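Fucoxanthin chlorophyll a/c-binding protein Lhcq11 (Chaetoceros gracilis, PDB 6L4U) binds chlorophylls a and c and carotenoids including fucoxanthin, and probably harvests light and passes the excitation energy on to a photosystem. Local coordinates at residues Ile60-Leu66 with Gly87-Ala93. Residues are numbered along the deposited sequence; the frame is centred on the assembly and turned at random.
Sequences ISKEAIL and GSAETLA. With CLA (chlorophyll a), chain B.
Leu92, in the first turn of helix 89-115 of this light-harvesting chlorophyll-binding fold, is met by Lys62 and Ile65 of the short, weakly bonded helical turn 62-65 and by Leu66 just after it, close to the start of the modelled chain. The evidence for apolar packing is branch by branch. With chi1 at -161°, Leu92 CG points opposite the backbone N, which carries the isobutyl group out to the turn. There CD2 touches Lys62 CG at 3.7 Å and Leu66 CD1 at 3.8 Å, both side chains crossing that of Leu92 at about a right angle. Ile65 instead runs alongside Leu92 in the opposite direction, its CG2 branch 3.7 Å from Leu92 CG, while its other branch ends with CD1 4.0 Å from Ala93 CA. Nearer the helix start, the methyl of Ala89 faces the carbonyl Ile60 O.

The polar evidence centres on Lys62, whose chain is extended beyond CG. Its methylenes pass over Ala89 and bring CE to 3.4 Å from Ser88 O, and NZ hydrogen-bonds Ala84 O in the loop before the helix. Shortening this residue to an alanine would probably leave Leu92 CD2 without its methylene cover on one flank and Ala84 O without its ammonium donor. Ser88 occupies the N-cap position, and its backbone N donates to Thr91 OG1 in a nearly straight bond (N-H...O angle 169°), the half of a capping box in which the third residue after the N-cap reaches back to the N-cap amide. The hydroxyls of both residues also bond the backbone of a neighbouring protein chain.

Pigment supplies a further face: Leu66 and Leu92 both belong to a chlorophyll a pocket. The two branches of Leu92 divide the work, CD2 serving the turn and CD1 reaching chlorophyll CBA at 3.7 Å, whereas Leu66 CD2 lies 3.4 Å from the ester oxygen O2D.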
ATOM      1  N   ILE Y  60     -46.313  54.718  14.586  1.00 59.55           N
ATOM      2  CA  ILE Y  60     -46.654  55.985  13.952  1.00 59.55           C
ATOM      3  C   ILE Y  60     -46.895  55.739  12.466  1.00 59.55           C
ATOM      4  O   ILE Y  60     -46.091  55.082  11.805  1.00 59.55           O
ATOM      5  CB  ILE Y  60     -45.548  57.037  14.181  1.00 59.55           C
ATOM      6  CG1 ILE Y  60     -45.263  57.196  15.675  1.00 59.55           C
ATOM      7  CG2 ILE Y  60     -45.954  58.380  13.603  1.00 59.55           C
ATOM      8  CD1 ILE Y  60     -46.450  57.680  16.487  1.00 59.55           C
ATOM      9  N   SER Y  61     -48.008  56.250  11.944  1.00 64.44           N
ATOM     10  CA  SER Y  61     -48.368  56.083  10.545  1.00 64.44           C
ATOM     11  C   SER Y  61     -47.587  57.061   9.669  1.00 64.44           C
ATOM     12  O   SER Y  61     -46.751  57.834  10.140  1.00 64.44           O
ATOM     13  CB  SER Y  61     -49.875  56.261  10.353  1.00 64.44           C
ATOM     14  OG  SER Y  61     -50.227  56.129   8.986  1.00 64.44           O
ATOM     15  N   LYS Y  62     -47.875  57.026   8.364  1.00 65.14           N
ATOM     16  CA  LYS Y  62     -47.168  57.893   7.426  1.00 65.14           C
ATOM     17  C   LYS Y  62     -47.692  59.322   7.483  1.00 65.14           C
ATOM     18  O   LYS Y  62     -46.908  60.278   7.440  1.00 65.14           O
ATOM     19  CB  LYS Y  62     -47.285  57.342   6.004  1.00 65.14           C
ATOM     20  CG  LYS Y  62     -46.225  56.314   5.638  1.00 65.14           C
ATOM     21  CD  LYS Y  62     -46.324  55.914   4.175  1.00 65.14           C
ATOM     22  CE  LYS Y  62     -45.234  54.924   3.801  1.00 65.14           C
ATOM     23  NZ  LYS Y  62     -44.921  54.944   2.348  1.00 65.14           N
ATOM     24  N   GLU Y  63     -49.014  59.490   7.570  1.00 67.58           N
ATOM     25  CA  GLU Y  63     -49.595  60.826   7.607  1.00 67.58           C
ATOM     26  C   GLU Y  63     -49.338  61.535   8.930  1.00 67.58           C
ATOM     27  O   GLU Y  63     -49.419  62.766   8.983  1.00 67.58           O
ATOM     28  CB  GLU Y  63     -51.099  60.758   7.326  1.00 67.58           C
ATOM     29  CG  GLU Y  63     -51.924  60.096   8.420  1.00 67.58           C
ATOM     30  CD  GLU Y  63     -52.053  58.594   8.246  1.00 67.58           C
ATOM     31  OE1 GLU Y  63     -51.319  58.015   7.416  1.00 67.58           O
ATOM     32  OE2 GLU Y  63     -52.883  57.985   8.955  1.00 67.58           O
ATOM     33  N   ALA Y  64     -49.032  60.792   9.996  1.00 62.93           N
ATOM     34  CA  ALA Y  64     -48.629  61.423  11.245  1.00 62.93           C
ATOM     35  C   ALA Y  64     -47.180  61.884  11.200  1.00 62.93           C
ATOM     36  O   ALA Y  64     -46.788  62.760  11.977  1.00 62.93           O
ATOM     37  CB  ALA Y  64     -48.842  60.463  12.414  1.00 62.93           C
ATOM     38  N   ILE Y  65     -46.374  61.302  10.309  1.00 63.23           N
ATOM     39  CA  ILE Y  65     -45.000  61.758  10.141  1.00 63.23           C
ATOM     40  C   ILE Y  65     -44.964  63.033   9.309  1.00 63.23           C
ATOM     41  O   ILE Y  65     -44.319  64.020   9.684  1.00 63.23           O
ATOM     42  CB  ILE Y  65     -44.143  60.643   9.513  1.00 63.23           C
ATOM     43  CG1 ILE Y  65     -43.920  59.508  10.513  1.00 63.23           C
ATOM     44  CG2 ILE Y  65     -42.808  61.189   9.031  1.00 63.23           C
ATOM     45  CD1 ILE Y  65     -43.073  59.896  11.699  1.00 63.23           C
ATOM     46  N   LEU Y  66     -45.682  63.046   8.186  1.00 65.17           N
ATOM     47  CA  LEU Y  66     -45.662  64.174   7.264  1.00 65.17           C
ATOM     48  C   LEU Y  66     -46.612  65.297   7.662  1.00 65.17           C
ATOM     49  O   LEU Y  66     -46.874  66.181   6.839  1.00 65.17           O
ATOM     50  CB  LEU Y  66     -45.993  63.701   5.849  1.00 65.17           C
ATOM     51  CG  LEU Y  66     -44.994  62.720   5.236  1.00 65.17           C
ATOM     52  CD1 LEU Y  66     -45.623  61.981   4.066  1.00 65.17           C
ATOM     53  CD2 LEU Y  66     -43.717  63.425   4.818  1.00 65.17           C
ATOM     54  N   GLY Y  87     -41.664  52.024   0.585  1.00 57.15           N
ATOM     55  CA  GLY Y  87     -41.417  51.504   1.907  1.00 57.15           C
ATOM     56  C   GLY Y  87     -42.696  51.363   2.707  1.00 57.15           C
ATOM     57  O   GLY Y  87     -43.797  51.222   2.168  1.00 57.15           O
ATOM     58  N   SER Y  88     -42.538  51.407   4.021  1.00 58.75           N
ATOM     59  CA  SER Y  88     -43.653  51.304   4.945  1.00 58.75           C
ATOM     60  C   SER Y  88     -43.664  52.513   5.873  1.00 58.75           C
ATOM     61  O   SER Y  88     -42.834  53.421   5.757  1.00 58.75           O
ATOM     62  CB  SER Y  88     -43.565  49.993   5.724  1.00 58.75           C
ATOM     63  OG  SER Y  88     -42.325  49.895   6.403  1.00 58.75           O
ATOM     64  N   ALA Y  89     -44.619  52.523   6.806  1.00 59.88           N
ATOM     65  CA  ALA Y  89     -44.664  53.574   7.814  1.00 59.88           C
ATOM     66  C   ALA Y  89     -43.515  53.463   8.803  1.00 59.88           C
ATOM     67  O   ALA Y  89     -43.148  54.465   9.425  1.00 59.88           O
ATOM     68  CB  ALA Y  89     -45.999  53.536   8.554  1.00 59.88           C
ATOM     69  N   GLU Y  90     -42.946  52.266   8.961  1.00 61.85           N
ATOM     70  CA  GLU Y  90     -41.735  52.101   9.756  1.00 61.85           C
ATOM     71  C   GLU Y  90     -40.547  52.782   9.084  1.00 61.85           C
ATOM     72  O   GLU Y  90     -39.686  53.356   9.762  1.00 61.85           O
ATOM     73  CB  GLU Y  90     -41.481  50.608   9.976  1.00 61.85           C
ATOM     74  CG  GLU Y  90     -40.109  50.228  10.506  1.00 61.85           C
ATOM     75  CD  GLU Y  90     -39.901  48.726  10.548  1.00 61.85           C
ATOM     76  OE1 GLU Y  90     -39.115  48.253  11.397  1.00 61.85           O
ATOM     77  OE2 GLU Y  90     -40.526  48.015   9.736  1.00 61.85           O
ATOM     78  N   THR Y  91     -40.505  52.761   7.753  1.00 60.02           N
ATOM     79  CA  THR Y  91     -39.427  53.386   6.998  1.00 60.02           C
ATOM     80  C   THR Y  91     -39.487  54.905   7.020  1.00 60.02           C
ATOM     81  O   THR Y  91     -38.434  55.547   7.101  1.00 60.02           O
ATOM     82  CB  THR Y  91     -39.452  52.889   5.550  1.00 60.02           C
ATOM     83  OG1 THR Y  91     -39.689  51.477   5.534  1.00 60.02           O
ATOM     84  CG2 THR Y  91     -38.132  53.165   4.868  1.00 60.02           C
ATOM     85  N   LEU Y  92     -40.682  55.493   6.963  1.00 61.15           N
ATOM     86  CA  LEU Y  92     -40.798  56.943   7.024  1.00 61.15           C
ATOM     87  C   LEU Y  92     -40.475  57.480   8.410  1.00 61.15           C
ATOM     88  O   LEU Y  92     -40.019  58.621   8.537  1.00 61.15           O
ATOM     89  CB  LEU Y  92     -42.203  57.374   6.605  1.00 61.15           C
ATOM     90  CG  LEU Y  92     -42.371  58.833   6.185  1.00 61.15           C
ATOM     91  CD1 LEU Y  92     -41.268  59.251   5.235  1.00 61.15           C
ATOM     92  CD2 LEU Y  92     -43.725  59.059   5.556  1.00 61.15           C
ATOM     93  N   ALA Y  93     -40.698  56.676   9.454  1.00 60.80           N
ATOM     94  CA  ALA Y  93     -40.314  57.084  10.798  1.00 60.80           C
ATOM     95  C   ALA Y  93     -38.803  57.120  10.958  1.00 60.80           C
ATOM     96  O   ALA Y  93     -38.281  57.936  11.726  1.00 60.80           O
ATOM     97  CB  ALA Y  93     -40.935  56.144  11.829  1.00 60.80           C
TER
HETATM   98 MG   CLA B 301     -36.208  66.642   4.922  1.00 68.44          MG
HETATM   99  CHA CLA B 301     -39.521  66.376   3.990  1.00 68.44           C
HETATM  100  CHB CLA B 301     -36.227  63.330   5.669  1.00 68.44           C
HETATM  101  CHC CLA B 301     -32.868  66.873   5.313  1.00 68.44           C
HETATM  102  CHD CLA B 301     -36.215  70.056   3.453  1.00 68.44           C
HETATM  103  NA  CLA B 301     -37.596  65.106   4.806  1.00 68.44           N
HETATM  104  C1A CLA B 301     -38.850  65.136   4.528  1.00 68.44           C
HETATM  105  C2A CLA B 301     -39.616  63.844   4.717  1.00 68.44           C
HETATM  106  C3A CLA B 301     -38.548  62.953   5.313  1.00 68.44           C
HETATM  107  C4A CLA B 301     -37.375  63.866   5.253  1.00 68.44           C
HETATM  108  CMA CLA B 301     -38.894  62.701   6.774  1.00 68.44           C
HETATM  109  CAA CLA B 301     -40.022  63.261   3.339  1.00 68.44           C
HETATM  110  CBA CLA B 301     -39.732  61.797   2.991  1.00 68.44           C
HETATM  111  CGA CLA B 301     -38.518  61.696   2.098  1.00 68.44           C
HETATM  112  O1A CLA B 301     -38.573  61.984   0.916  1.00 68.44           O
HETATM  113  O2A CLA B 301     -37.260  61.261   2.676  1.00 68.44           O
HETATM  114  NB  CLA B 301     -34.764  65.287   5.409  1.00 68.44           N
HETATM  115  C1B CLA B 301     -34.927  64.008   5.742  1.00 68.44           C
HETATM  116  C2B CLA B 301     -33.685  63.316   6.181  1.00 68.44           C
HETATM  117  C3B CLA B 301     -32.682  64.391   6.068  1.00 68.44           C
HETATM  118  C4B CLA B 301     -33.466  65.555   5.574  1.00 68.44           C
HETATM  119  CMB CLA B 301     -33.468  61.899   6.622  1.00 68.44           C
HETATM  120  CAB CLA B 301     -31.231  64.314   6.367  1.00 68.44           C
HETATM  121  CBB CLA B 301     -30.326  64.528   5.431  1.00 68.44           C
HETATM  122  NC  CLA B 301     -34.862  68.142   4.469  1.00 68.44           N
HETATM  123  C1C CLA B 301     -33.545  68.036   4.717  1.00 68.44           C
HETATM  124  C2C CLA B 301     -32.739  69.229   4.339  1.00 68.44           C
HETATM  125  C3C CLA B 301     -33.740  70.154   3.796  1.00 68.44           C
HETATM  126  C4C CLA B 301     -34.997  69.382   3.929  1.00 68.44           C
HETATM  127  CMC CLA B 301     -31.265  69.477   4.460  1.00 68.44           C
HETATM  128  CAC CLA B 301     -33.528  71.543   3.244  1.00 68.44           C
HETATM  129  CBC CLA B 301     -33.290  71.384   1.760  1.00 68.44           C
HETATM  130  ND  CLA B 301     -37.430  67.926   3.916  1.00 68.44           N
HETATM  131  C1D CLA B 301     -37.451  69.289   3.465  1.00 68.44           C
HETATM  132  C2D CLA B 301     -38.764  69.819   3.041  1.00 68.44           C
HETATM  133  C3D CLA B 301     -39.594  68.615   3.276  1.00 68.44           C
HETATM  134  C4D CLA B 301     -38.766  67.614   3.755  1.00 68.44           C
HETATM  135  CMD CLA B 301     -39.301  71.120   2.517  1.00 68.44           C
HETATM  136  CAD CLA B 301     -40.960  68.065   3.175  1.00 68.44           C
HETATM  137  OBD CLA B 301     -41.996  68.711   2.782  1.00 68.44           O
HETATM  138  CBD CLA B 301     -40.945  66.678   3.668  1.00 68.44           C
HETATM  139  CGD CLA B 301     -41.657  66.735   4.981  1.00 68.44           C
HETATM  140  O1D CLA B 301     -41.033  66.810   6.025  1.00 68.44           O
HETATM  141  O2D CLA B 301     -43.105  66.735   5.034  1.00 68.44           O
HETATM  142  CED CLA B 301     -43.754  67.269   6.182  1.00 68.44           C
HETATM  143  C1  CLA B 301     -36.085  61.946   2.271  1.00 68.44           C
HETATM  144  C2  CLA B 301     -34.878  61.052   2.118  1.00 68.44           C
HETATM  145  C3  CLA B 301     -33.644  61.544   2.334  1.00 68.44           C
HETATM  146  C4  CLA B 301     -33.448  62.982   2.718  1.00 68.44           C
HETATM  147  C5  CLA B 301     -32.428  60.667   2.173  1.00 68.44           C
HETATM  148  C6  CLA B 301     -31.721  60.894   0.839  1.00 68.44           C
HETATM  149  C7  CLA B 301     -30.483  61.770   1.013  1.00 68.44           C
HETATM  150  C8  CLA B 301     -29.709  61.930  -0.280  1.00 68.44           C
HETATM  151  C9  CLA B 301     -28.408  61.138  -0.215  1.00 68.44           C
HETATM  152  C10 CLA B 301     -29.456  63.410  -0.531  1.00 68.44           C
HETATM  153  C11 CLA B 301     -28.635  63.628  -1.792  1.00 68.44           C
HETATM  154  C12 CLA B 301     -27.742  64.849  -1.637  1.00 68.44           C
HETATM  155  C13 CLA B 301     -28.570  66.126  -1.649  1.00 68.44           C
HETATM  156  C14 CLA B 301     -29.076  66.443  -3.051  1.00 68.44           C
HETATM  157  C15 CLA B 301     -27.725  67.262  -1.093  1.00 68.44           C
HETATM  158  C16 CLA B 301     -26.546  67.610  -1.994  1.00 68.44           C
HETATM  159  C17 CLA B 301     -25.957  68.967  -1.626  1.00 68.44           C
HETATM  160  C18 CLA B 301     -25.475  68.984  -0.182  1.00 68.44           C
HETATM  161  C19 CLA B 301     -26.039  70.187   0.566  1.00 68.44           C
HETATM  162  C20 CLA B 301     -23.953  68.955  -0.114  1.00 68.44           C